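Local coordinates for protein octaprenyl-diphosphate synthase (Bacteroides thetaiotaomicron, PDB 3RMG) that probably acts as a magnesium-dependent prenyltransferase of the FPP/GGPP synthase family, joining isoprene units into longer polyprenyl diphosphates, at residues A[15-20]-A[54-59]; A[125-128]-A[134-137]; A[184-189]-A[194-199]. All coordinates share one frame; numbering follows the deposited sequence.

Interaction 1 (A[15-20]-A[54-59])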
ATOM      1  N   ALA A  15       3.348 -17.563 -25.735  1.00 39.74           N
ATOM      2  CA  ALA A  15       4.593 -17.780 -24.996  1.00 45.13           C
ATOM      3  C   ALA A  15       4.782 -16.727 -23.919  1.00 49.33           C
ATOM      4  O   ALA A  15       5.192 -17.037 -22.795  1.00 52.96           O
ATOM      5  CB  ALA A  15       5.825 -17.810 -25.953  1.00 33.87           C
ATOM      6  N   GLU A  16       4.482 -15.476 -24.265  1.00 53.66           N
ATOM      7  CA  GLU A  16       4.625 -14.378 -23.311  1.00 50.70           C
ATOM      8  C   GLU A  16       3.527 -14.420 -22.249  1.00 46.45           C
ATOM      9  O   GLU A  16       3.738 -13.997 -21.115  1.00 45.79           O
ATOM     10  CB  GLU A  16       4.719 -13.018 -24.013  1.00 49.61           C
ATOM     11  CG  GLU A  16       3.885 -12.894 -25.251  1.00 56.58           C
ATOM     12  CD  GLU A  16       4.572 -13.440 -26.497  1.00 56.89           C
ATOM     13  OE1 GLU A  16       5.482 -12.765 -27.053  1.00 41.88           O
ATOM     14  OE2 GLU A  16       4.166 -14.536 -26.936  1.00 54.34           O
ATOM     15  N   LEU A  17       2.375 -14.974 -22.600  1.00 45.95           N
ATOM     16  CA  LEU A  17       1.360 -15.271 -21.606  1.00 50.50           C
ATOM     17  C   LEU A  17       1.860 -16.251 -20.550  1.00 52.86           C
ATOM     18  O   LEU A  17       1.491 -16.161 -19.376  1.00 53.21           O
ATOM     19  CB  LEU A  17       0.114 -15.845 -22.256  1.00 46.14           C
ATOM     20  CG  LEU A  17      -1.014 -14.841 -22.445  1.00 57.56           C
ATOM     21  CD1 LEU A  17      -2.173 -15.503 -23.157  1.00 54.16           C
ATOM     22  CD2 LEU A  17      -1.443 -14.254 -21.097  1.00 50.33           C
ATOM     23  N   GLU A  18       2.688 -17.199 -20.964  1.00 51.26           N
ATOM     24  CA  GLU A  18       3.200 -18.172 -20.021  1.00 52.11           C
ATOM     25  C   GLU A  18       4.232 -17.491 -19.153  1.00 52.29           C
ATOM     26  O   GLU A  18       4.282 -17.710 -17.944  1.00 49.14           O
ATOM     27  CB  GLU A  18       3.805 -19.380 -20.744  1.00 54.26           C
ATOM     28  CG  GLU A  18       2.756 -20.384 -21.234  1.00 66.33           C
ATOM     29  CD  GLU A  18       3.323 -21.418 -22.198  1.00 77.96           C
ATOM     30  OE1 GLU A  18       2.524 -22.034 -22.937  1.00 85.30           O
ATOM     31  OE2 GLU A  18       4.560 -21.609 -22.223  1.00 73.03           O
ATOM     32  N   ASP A  19       5.061 -16.660 -19.775  1.00 51.53           N
ATOM     33  CA  ASP A  19       6.079 -15.939 -19.033  1.00 48.55           C
ATOM     34  C   ASP A  19       5.426 -15.003 -18.022  1.00 54.17           C
ATOM     35  O   ASP A  19       5.937 -14.813 -16.928  1.00 55.79           O
ATOM     36  CB  ASP A  19       6.971 -15.148 -19.980  1.00 49.67           C
ATOM     37  CG  ASP A  19       7.771 -16.045 -20.897  1.00 55.97           C
ATOM     38  OD1 ASP A  19       7.772 -17.264 -20.650  1.00 55.72           O
ATOM     39  OD2 ASP A  19       8.398 -15.538 -21.854  1.00 60.48           O
ATOM     40  N   PHE A  20       4.296 -14.411 -18.387  1.00 50.63           N
ATOM     41  CA  PHE A  20       3.641 -13.516 -17.459  1.00 53.64           C
ATOM     42  C   PHE A  20       3.062 -14.270 -16.271  1.00 56.34           C
ATOM     43  O   PHE A  20       3.044 -13.753 -15.150  1.00 50.54           O
ATOM     44  CB  PHE A  20       2.493 -12.755 -18.103  1.00 48.82           C
ATOM     45  CG  PHE A  20       1.492 -12.291 -17.105  1.00 37.46           C
ATOM     46  CD1 PHE A  20       1.666 -11.078 -16.442  1.00 39.98           C
ATOM     47  CD2 PHE A  20       0.413 -13.094 -16.764  1.00 45.65           C
ATOM     48  CE1 PHE A  20       0.749 -10.651 -15.484  1.00 38.49           C
ATOM     49  CE2 PHE A  20      -0.513 -12.686 -15.804  1.00 40.66           C
ATOM     50  CZ  PHE A  20      -0.345 -11.462 -15.159  1.00 43.46           C
ATOM     51  N   LEU A  54      -4.272  -7.597 -22.567  1.00 38.03           N
ATOM     52  CA  LEU A  54      -4.186  -6.267 -23.152  1.00 37.90           C
ATOM     53  C   LEU A  54      -2.735  -5.742 -23.167  1.00 41.12           C
ATOM     54  O   LEU A  54      -2.276  -5.191 -24.165  1.00 33.73           O
ATOM     55  CB  LEU A  54      -5.084  -5.287 -22.400  1.00 35.95           C
ATOM     56  CG  LEU A  54      -5.238  -3.910 -23.030  1.00 37.40           C
ATOM     57  CD1 LEU A  54      -5.717  -4.077 -24.465  1.00 39.84           C
ATOM     58  CD2 LEU A  54      -6.199  -3.033 -22.233  1.00 36.76           C
ATOM     59  N   VAL A  55      -2.025  -5.886 -22.053  1.00 37.61           N
ATOM     60  CA  VAL A  55      -0.662  -5.382 -21.975  1.00 38.41           C
ATOM     61  C   VAL A  55       0.195  -6.025 -23.065  1.00 40.08           C
ATOM     62  O   VAL A  55       0.942  -5.341 -23.761  1.00 38.57           O
ATOM     63  CB  VAL A  55      -0.019  -5.682 -20.601  1.00 39.91           C
ATOM     64  CG1 VAL A  55       1.464  -5.268 -20.615  1.00 33.86           C
ATOM     65  CG2 VAL A  55      -0.790  -4.980 -19.467  1.00 36.82           C
ATOM     66  N   LEU A  56       0.071  -7.344 -23.208  1.00 36.18           N
ATOM     67  CA  LEU A  56       0.859  -8.085 -24.179  1.00 38.27           C
ATOM     68  C   LEU A  56       0.494  -7.694 -25.602  1.00 41.98           C
ATOM     69  O   LEU A  56       1.388  -7.402 -26.411  1.00 42.67           O
ATOM     70  CB  LEU A  56       0.728  -9.601 -23.963  1.00 36.68           C
ATOM     71  CG  LEU A  56       1.095 -10.031 -22.536  1.00 41.75           C
ATOM     72  CD1 LEU A  56       0.896 -11.502 -22.319  1.00 33.51           C
ATOM     73  CD2 LEU A  56       2.526  -9.635 -22.209  1.00 35.26           C
ATOM     74  N   LEU A  57      -0.801  -7.672 -25.923  1.00 33.87           N
ATOM     75  CA  LEU A  57      -1.189  -7.310 -27.294  1.00 34.47           C
ATOM     76  C   LEU A  57      -0.706  -5.908 -27.674  1.00 35.22           C
ATOM     77  O   LEU A  57      -0.144  -5.722 -28.757  1.00 33.83           O
ATOM     78  CB  LEU A  57      -2.692  -7.466 -27.542  1.00 30.03           C
ATOM     79  CG  LEU A  57      -3.296  -8.878 -27.506  1.00 31.78           C
ATOM     80  CD1 LEU A  57      -4.780  -8.817 -27.545  1.00 31.61           C
ATOM     81  CD2 LEU A  57      -2.786  -9.756 -28.639  1.00 38.19           C
ATOM     82  N   VAL A  58      -0.910  -4.921 -26.798  1.00 38.82           N
ATOM     83  CA  VAL A  58      -0.500  -3.531 -27.115  1.00 31.89           C
ATOM     84  C   VAL A  58       1.000  -3.435 -27.372  1.00 31.91           C
ATOM     85  O   VAL A  58       1.434  -2.746 -28.286  1.00 40.09           O
ATOM     86  CB  VAL A  58      -0.901  -2.522 -25.987  1.00 34.64           C
ATOM     87  CG1 VAL A  58      -0.151  -1.173 -26.139  1.00 31.80           C
ATOM     88  CG2 VAL A  58      -2.365  -2.293 -26.010  1.00 30.58           C
ATOM     89  N   ALA A  59       1.796  -4.114 -26.558  1.00 30.93           N
ATOM     90  CA  ALA A  59       3.249  -4.075 -26.740  1.00 41.01           C
ATOM     91  C   ALA A  59       3.621  -4.667 -28.092  1.00 39.65           C
ATOM     92  O   ALA A  59       4.490  -4.140 -28.808  1.00 32.15           O
ATOM     93  CB  ALA A  59       3.973  -4.807 -25.601  1.00 36.26           C
TER
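Leu17 and Leu56 supply the one apolar pairing of side chains between residues 15-20 and 54-59. The two branched ends cross obliquely, and CD1 of Leu56 lies 3.8 Å from CD2 of Leu17. Leu56 sets its CG beside its own backbone N and anti to its carbonyl carbon (chi1 -55°), and the extended second torsion (chi2 177°) carries CD1 out from the helix to the facing backbone.

The same methyl also rests on main chain. Leu56 CD1 lies 3.8 Å from Leu17 N and 3.9 Å from Glu16 C, covering the peptide that joins these two residues. One methyl thus serves both neighbours, and no hydrogen bond spans the contact.

The polar element is peripheral: the Glu16 stem passes near Leu56, Glu16 CG to Leu56 CD1 4.4 Å, while its carboxylate turns away to a long, weak ion pair with Arg60. Ile13 adds further cover to Leu56, and Phe20 packs on Ala73 and Val74 of helix 67-90.

The light packing of an N-terminal helix, 14-23, against the buried segment 54-59 of helix 50-62 fits the all-helical isoprenoid synthase fold, in which surrounding helices cover central ones.

Interaction 2 (A[125-128]-A[134-137])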
ATOM      1  N   HIS A 125       7.739  -4.796  -8.595  1.00 43.80           N
ATOM      2  CA  HIS A 125       7.682  -5.133 -10.017  1.00 43.27           C
ATOM      3  C   HIS A 125       7.811  -3.880 -10.883  1.00 45.40           C
ATOM      4  O   HIS A 125       8.544  -3.867 -11.870  1.00 46.06           O
ATOM      5  CB  HIS A 125       6.438  -5.947 -10.335  1.00 40.36           C
ATOM      6  CG  HIS A 125       6.553  -7.388  -9.931  1.00 44.92           C
ATOM      7  ND1 HIS A 125       7.287  -8.308 -10.653  1.00 38.61           N
ATOM      8  CD2 HIS A 125       6.035  -8.064  -8.878  1.00 38.74           C
ATOM      9  CE1 HIS A 125       7.202  -9.490 -10.069  1.00 40.05           C
ATOM     10  NE2 HIS A 125       6.449  -9.369  -8.989  1.00 44.28           N
ATOM     11  N   ALA A 126       7.141  -2.802 -10.502  1.00 44.72           N
ATOM     12  CA  ALA A 126       7.278  -1.584 -11.288  1.00 41.25           C
ATOM     13  C   ALA A 126       8.749  -1.169 -11.384  1.00 44.62           C
ATOM     14  O   ALA A 126       9.224  -0.749 -12.437  1.00 46.35           O
ATOM     15  CB  ALA A 126       6.428  -0.471 -10.697  1.00 43.66           C
ATOM     16  N   GLU A 127       9.476  -1.292 -10.282  1.00 52.14           N
ATOM     17  CA  GLU A 127      10.878  -0.888 -10.264  1.00 48.96           C
ATOM     18  C   GLU A 127      11.716  -1.849 -11.113  1.00 45.56           C
ATOM     19  O   GLU A 127      12.550  -1.434 -11.933  1.00 37.48           O
ATOM     20  CB  GLU A 127      11.374  -0.805  -8.819  1.00 54.43           C
ATOM     21  CG  GLU A 127      12.809  -0.350  -8.680  1.00 60.73           C
ATOM     22  CD  GLU A 127      13.780  -1.482  -8.947  1.00 68.77           C
ATOM     23  OE1 GLU A 127      13.471  -2.639  -8.530  1.00 55.91           O
ATOM     24  OE2 GLU A 127      14.833  -1.202  -9.568  1.00 53.83           O
ATOM     25  N   GLN A 128      11.455  -3.141 -10.962  1.00 47.38           N
ATOM     26  CA  GLN A 128      12.083  -4.140 -11.838  1.00 43.67           C
ATOM     27  C   GLN A 128      11.881  -3.929 -13.349  1.00 52.41           C
ATOM     28  O   GLN A 128      12.582  -4.571 -14.145  1.00 52.38           O
ATOM     29  CB  GLN A 128      11.650  -5.547 -11.456  1.00 47.88           C
ATOM     30  CG  GLN A 128      12.132  -6.008 -10.085  1.00 38.75           C
ATOM     31  CD  GLN A 128      11.761  -7.447  -9.827  1.00 54.76           C
ATOM     32  OE1 GLN A 128      10.703  -7.737  -9.263  1.00 56.34           O
ATOM     33  NE2 GLN A 128      12.614  -8.369 -10.278  1.00 55.62           N
ATOM     34  N   ILE A 134       7.245   4.255 -16.095  1.00 37.77           N
ATOM     35  CA  ILE A 134       6.360   3.182 -15.700  1.00 41.20           C
ATOM     36  C   ILE A 134       6.232   3.224 -14.196  1.00 40.56           C
ATOM     37  O   ILE A 134       5.154   3.007 -13.642  1.00 45.31           O
ATOM     38  CB  ILE A 134       6.882   1.821 -16.169  1.00 38.20           C
ATOM     39  CG1 ILE A 134       6.701   1.697 -17.687  1.00 37.10           C
ATOM     40  CG2 ILE A 134       6.171   0.728 -15.434  1.00 35.75           C
ATOM     41  CD1 ILE A 134       7.366   0.446 -18.298  1.00 39.37           C
ATOM     42  N   ILE A 135       7.339   3.514 -13.528  1.00 41.95           N
ATOM     43  CA  ILE A 135       7.306   3.684 -12.086  1.00 44.44           C
ATOM     44  C   ILE A 135       6.401   4.866 -11.732  1.00 42.50           C
ATOM     45  O   ILE A 135       5.541   4.778 -10.865  1.00 37.80           O
ATOM     46  CB  ILE A 135       8.726   3.860 -11.516  1.00 44.23           C
ATOM     47  CG1 ILE A 135       9.527   2.560 -11.732  1.00 41.22           C
ATOM     48  CG2 ILE A 135       8.658   4.205 -10.033  1.00 49.96           C
ATOM     49  CD1 ILE A 135      10.994   2.633 -11.363  1.00 38.60           C
ATOM     50  N   ARG A 136       6.591   5.973 -12.433  1.00 46.05           N
ATOM     51  CA  ARG A 136       5.724   7.120 -12.257  1.00 48.67           C
ATOM     52  C   ARG A 136       4.260   6.745 -12.502  1.00 46.11           C
ATOM     53  O   ARG A 136       3.379   7.117 -11.724  1.00 50.96           O
ATOM     54  CB  ARG A 136       6.152   8.247 -13.197  1.00 44.19           C
ATOM     55  CG  ARG A 136       5.796   9.633 -12.701  1.00 51.86           C
ATOM     56  CD  ARG A 136       6.956  10.586 -12.945  1.00 60.62           C
ATOM     57  NE  ARG A 136       7.632  10.300 -14.210  1.00 64.18           N
ATOM     58  CZ  ARG A 136       8.905  10.588 -14.467  1.00 66.53           C
ATOM     59  NH1 ARG A 136       9.657  11.177 -13.549  1.00 71.51           N
ATOM     60  NH2 ARG A 136       9.430  10.288 -15.648  1.00 65.23           N
ATOM     61  N   LEU A 137       3.999   6.003 -13.576  1.00 45.58           N
ATOM     62  CA  LEU A 137       2.628   5.666 -13.943  1.00 40.96           C
ATOM     63  C   LEU A 137       1.968   4.816 -12.860  1.00 39.55           C
ATOM     64  O   LEU A 137       0.836   5.061 -12.454  1.00 40.57           O
ATOM     65  CB  LEU A 137       2.593   4.956 -15.307  1.00 43.93           C
ATOM     66  CG  LEU A 137       1.315   4.217 -15.728  1.00 49.02           C
ATOM     67  CD1 LEU A 137       1.283   3.953 -17.215  1.00 43.21           C
ATOM     68  CD2 LEU A 137       1.202   2.903 -14.986  1.00 55.03           C
TER
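Ile135 lies against Ala126 and Glu127 and carries most of the contact between residues 134-137 and 125-128, the two sides of a helical hairpin. Just before it, Ile134 directs its CB toward the opposing helix, but the rest of its side chain packs on helix 174-188.

At Ile135 the longer branch, CG1 and CD1, does the touching. CG1 stands beside the backbone N (chi1 -65°) and comes within 3.4 Å of Ala126 O. That oxygen also takes part in a hydrogen bond with Thr129 OG1. Farther out, the chain continues extended, placing Ile135 CD1 3.7 Å from Glu127 CA and 4.3 Å from Glu127 CB. The Ala126 methyl is a looser neighbour, with Ala126 CB 4.5 Å from Ile135 CG1. Ile135 also packs on Glu127 of the second subunit. With an alanine here, a gap would probably open beside the Ala126 carbonyl and over Glu127 CA, and Glu127 of the second subunit would lose part of its apolar cover.

Arg136 takes no part within the hairpin; at the subunit boundary it forms a salt bridge with Glu127 of the second subunit, and the reciprocal pair joins Glu127 to Arg136 of that subunit. Leu137 then turns to Ala180 and Glu183 of helix 174-188.

The chemistry is therefore divided: within the hairpin a hydrocarbon branch rests on backbone, including a carbonyl oxygen, without any hydrogen bond, whereas the charges next to it are paired across the dimer interface.

Interaction 3 (A[184-189]-A[194-199])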
ATOM      1  N   ALA A 184       1.379   1.590 -20.081  1.00 33.47           N
ATOM      2  CA  ALA A 184       2.570   0.883 -19.615  1.00 37.10           C
ATOM      3  C   ALA A 184       3.089  -0.089 -20.675  1.00 40.02           C
ATOM      4  O   ALA A 184       4.308  -0.238 -20.857  1.00 37.69           O
ATOM      5  CB  ALA A 184       2.265   0.133 -18.313  1.00 37.02           C
ATOM      6  N   ALA A 185       2.173  -0.751 -21.382  1.00 36.11           N
ATOM      7  CA  ALA A 185       2.600  -1.665 -22.446  1.00 38.80           C
ATOM      8  C   ALA A 185       3.484  -0.932 -23.458  1.00 35.22           C
ATOM      9  O   ALA A 185       4.529  -1.443 -23.828  1.00 42.01           O
ATOM     10  CB  ALA A 185       1.399  -2.336 -23.143  1.00 30.92           C
ATOM     11  N   ALA A 186       3.063   0.261 -23.885  1.00 33.19           N
ATOM     12  CA  ALA A 186       3.830   1.078 -24.853  1.00 38.48           C
ATOM     13  C   ALA A 186       5.160   1.622 -24.301  1.00 36.61           C
ATOM     14  O   ALA A 186       6.191   1.505 -24.936  1.00 43.94           O
ATOM     15  CB  ALA A 186       2.965   2.249 -25.405  1.00 31.31           C
ATOM     16  N   LEU A 187       5.132   2.238 -23.129  1.00 36.82           N
ATOM     17  CA  LEU A 187       6.373   2.644 -22.487  1.00 37.92           C
ATOM     18  C   LEU A 187       7.384   1.488 -22.395  1.00 40.29           C
ATOM     19  O   LEU A 187       8.590   1.694 -22.569  1.00 39.51           O
ATOM     20  CB  LEU A 187       6.101   3.201 -21.092  1.00 36.82           C
ATOM     21  CG  LEU A 187       5.313   4.510 -21.036  1.00 36.57           C
ATOM     22  CD1 LEU A 187       4.719   4.704 -19.634  1.00 28.92           C
ATOM     23  CD2 LEU A 187       6.158   5.692 -21.470  1.00 32.76           C
ATOM     24  N   SER A 188       6.894   0.277 -22.143  1.00 38.71           N
ATOM     25  CA  SER A 188       7.777  -0.874 -21.911  1.00 38.70           C
ATOM     26  C   SER A 188       8.581  -1.279 -23.138  1.00 45.15           C
ATOM     27  O   SER A 188       9.604  -1.938 -23.006  1.00 49.08           O
ATOM     28  CB  SER A 188       6.984  -2.081 -21.402  1.00 38.17           C
ATOM     29  OG  SER A 188       6.298  -2.735 -22.460  1.00 39.61           O
ATOM     30  N   VAL A 189       8.107  -0.897 -24.323  1.00 48.25           N
ATOM     31  CA  VAL A 189       8.814  -1.176 -25.573  1.00 46.43           C
ATOM     32  C   VAL A 189       9.379   0.123 -26.131  1.00 48.79           C
ATOM     33  O   VAL A 189       9.874   0.180 -27.246  1.00 48.88           O
ATOM     34  CB  VAL A 189       7.907  -1.888 -26.630  1.00 48.93           C
ATOM     35  CG1 VAL A 189       7.455  -3.256 -26.117  1.00 49.67           C
ATOM     36  CG2 VAL A 189       6.684  -1.049 -26.962  1.00 45.97           C
ATOM     37  N   GLU A 194       3.421   9.901 -28.688  1.00 47.43           N
ATOM     38  CA  GLU A 194       2.131   9.794 -29.352  1.00 53.63           C
ATOM     39  C   GLU A 194       1.596   8.361 -29.329  1.00 52.78           C
ATOM     40  O   GLU A 194       0.396   8.135 -29.163  1.00 47.02           O
ATOM     41  CB  GLU A 194       2.192  10.327 -30.785  1.00 59.28           C
ATOM     42  CG  GLU A 194       2.705   9.334 -31.815  1.00 74.69           C
ATOM     43  CD  GLU A 194       4.151   9.575 -32.204  1.00 87.41           C
ATOM     44  OE1 GLU A 194       5.026   9.590 -31.309  1.00 88.60           O
ATOM     45  OE2 GLU A 194       4.407   9.739 -33.417  1.00 97.12           O
ATOM     46  N   GLU A 195       2.492   7.393 -29.477  1.00 47.58           N
ATOM     47  CA  GLU A 195       2.085   6.000 -29.436  1.00 43.73           C
ATOM     48  C   GLU A 195       1.636   5.626 -28.031  1.00 39.81           C
ATOM     49  O   GLU A 195       0.610   4.951 -27.848  1.00 44.39           O
ATOM     50  CB  GLU A 195       3.216   5.102 -29.941  1.00 52.35           C
ATOM     51  CG  GLU A 195       3.578   5.370 -31.406  1.00 62.07           C
ATOM     52  CD  GLU A 195       5.059   5.186 -31.705  1.00 84.00           C
ATOM     53  OE1 GLU A 195       5.900   5.734 -30.955  1.00 89.82           O
ATOM     54  OE2 GLU A 195       5.377   4.505 -32.705  1.00 89.01           O
ATOM     55  N   VAL A 196       2.385   6.092 -27.035  1.00 36.48           N
ATOM     56  CA  VAL A 196       2.006   5.938 -25.629  1.00 32.67           C
ATOM     57  C   VAL A 196       0.648   6.598 -25.378  1.00 36.42           C
ATOM     58  O   VAL A 196      -0.219   6.012 -24.740  1.00 43.41           O
ATOM     59  CB  VAL A 196       3.083   6.548 -24.700  1.00 38.07           C
ATOM     60  CG1 VAL A 196       2.581   6.661 -23.302  1.00 31.18           C
ATOM     61  CG2 VAL A 196       4.354   5.697 -24.735  1.00 39.75           C
ATOM     62  N   ALA A 197       0.453   7.804 -25.910  1.00 36.03           N
ATOM     63  CA  ALA A 197      -0.829   8.496 -25.777  1.00 36.21           C
ATOM     64  C   ALA A 197      -1.928   7.745 -26.526  1.00 37.82           C
ATOM     65  O   ALA A 197      -3.081   7.645 -26.064  1.00 35.33           O
ATOM     66  CB  ALA A 197      -0.730   9.951 -26.289  1.00 35.64           C
ATOM     67  N   PHE A 198      -1.576   7.221 -27.691  1.00 30.29           N
ATOM     68  CA  PHE A 198      -2.522   6.424 -28.460  1.00 31.70           C
ATOM     69  C   PHE A 198      -2.952   5.169 -27.684  1.00 33.17           C
ATOM     70  O   PHE A 198      -4.131   4.808 -27.671  1.00 34.35           O
ATOM     71  CB  PHE A 198      -1.906   6.071 -29.807  1.00 26.93           C
ATOM     72  CG  PHE A 198      -2.561   4.917 -30.509  1.00 31.89           C
ATOM     73  CD1 PHE A 198      -2.392   3.615 -30.042  1.00 41.33           C
ATOM     74  CD2 PHE A 198      -3.274   5.118 -31.690  1.00 31.99           C
ATOM     75  CE1 PHE A 198      -2.966   2.528 -30.716  1.00 42.54           C
ATOM     76  CE2 PHE A 198      -3.845   4.044 -32.363  1.00 39.99           C
ATOM     77  CZ  PHE A 198      -3.688   2.742 -31.870  1.00 33.08           C
ATOM     78  N   ALA A 199      -1.998   4.522 -27.021  1.00 31.73           N
ATOM     79  CA  ALA A 199      -2.274   3.279 -26.295  1.00 27.63           C
ATOM     80  C   ALA A 199      -3.150   3.568 -25.084  1.00 33.74           C
ATOM     81  O   ALA A 199      -4.098   2.813 -24.797  1.00 35.49           O
ATOM     82  CB  ALA A 199      -0.961   2.617 -25.852  1.00 27.64           C
TER
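No ring face or edge takes part where Ala186 and Leu187 meet Val196 and Ala199. The flat groups nearby look elsewhere: the Phe198 ring packs on Tyr62 and Leu305, and the Glu195 carboxylate uses OE1 to bond the Gly192 backbone N in the connecting turn.

The contact itself is aliphatic. Val196 presents CG2, which stands beside its own backbone N while CG1 lies anti to that N (chi1 168°). CG2 reaches 3.8 Å from Ala186 CB and 3.7 Å from Leu187 CD2, bridging two neighbouring residues. The side chains of Leu187 and Val196 cross at about a right angle. One turn on, the methyls of Ala186 and Ala199 meet, CB to CB 4.0 Å, and these small residues let the helix axes approach to 8.4 Å.

Behind this face, Ser188 OG bonds back to Ala185 O (2.6 Å), tilted 30° from the carbonyl plane, and also pairs with Thr69.

Helices 174-188 and 193-217 run nearly antiparallel here, at 156°, as a helical hairpin around a short turn from which Val191 touches Ala186. Helix 132-154 covers Leu187, helix 50-62 packs on Ala185 and Val189, and helix 67-90 lies against Ala184.

Overall arrangement
From the N terminus the three contacts follow in series, and none nests within or crosses another. Interaction 1 closes the longest loop, bringing helix 14-23 back to helix 50-62. Interactions 2 and 3 each close a short connection between consecutive helices, 102-128 to 132-154 and 174-188 to 193-217. Interaction 3 is the link among them: Val55, Val58 and Ala59 of interaction 1 pack on Ala185 and Val189, while Ile134 and Leu137 of interaction 2 pack on Ala184, Leu187 and Ser188. Interactions 1 and 2 do not touch, their nearest atoms being about 8 Å apart. Helix 174-188 thus ties helix 50-62, and through it helix 14-23, to the hairpin at the dimer interface.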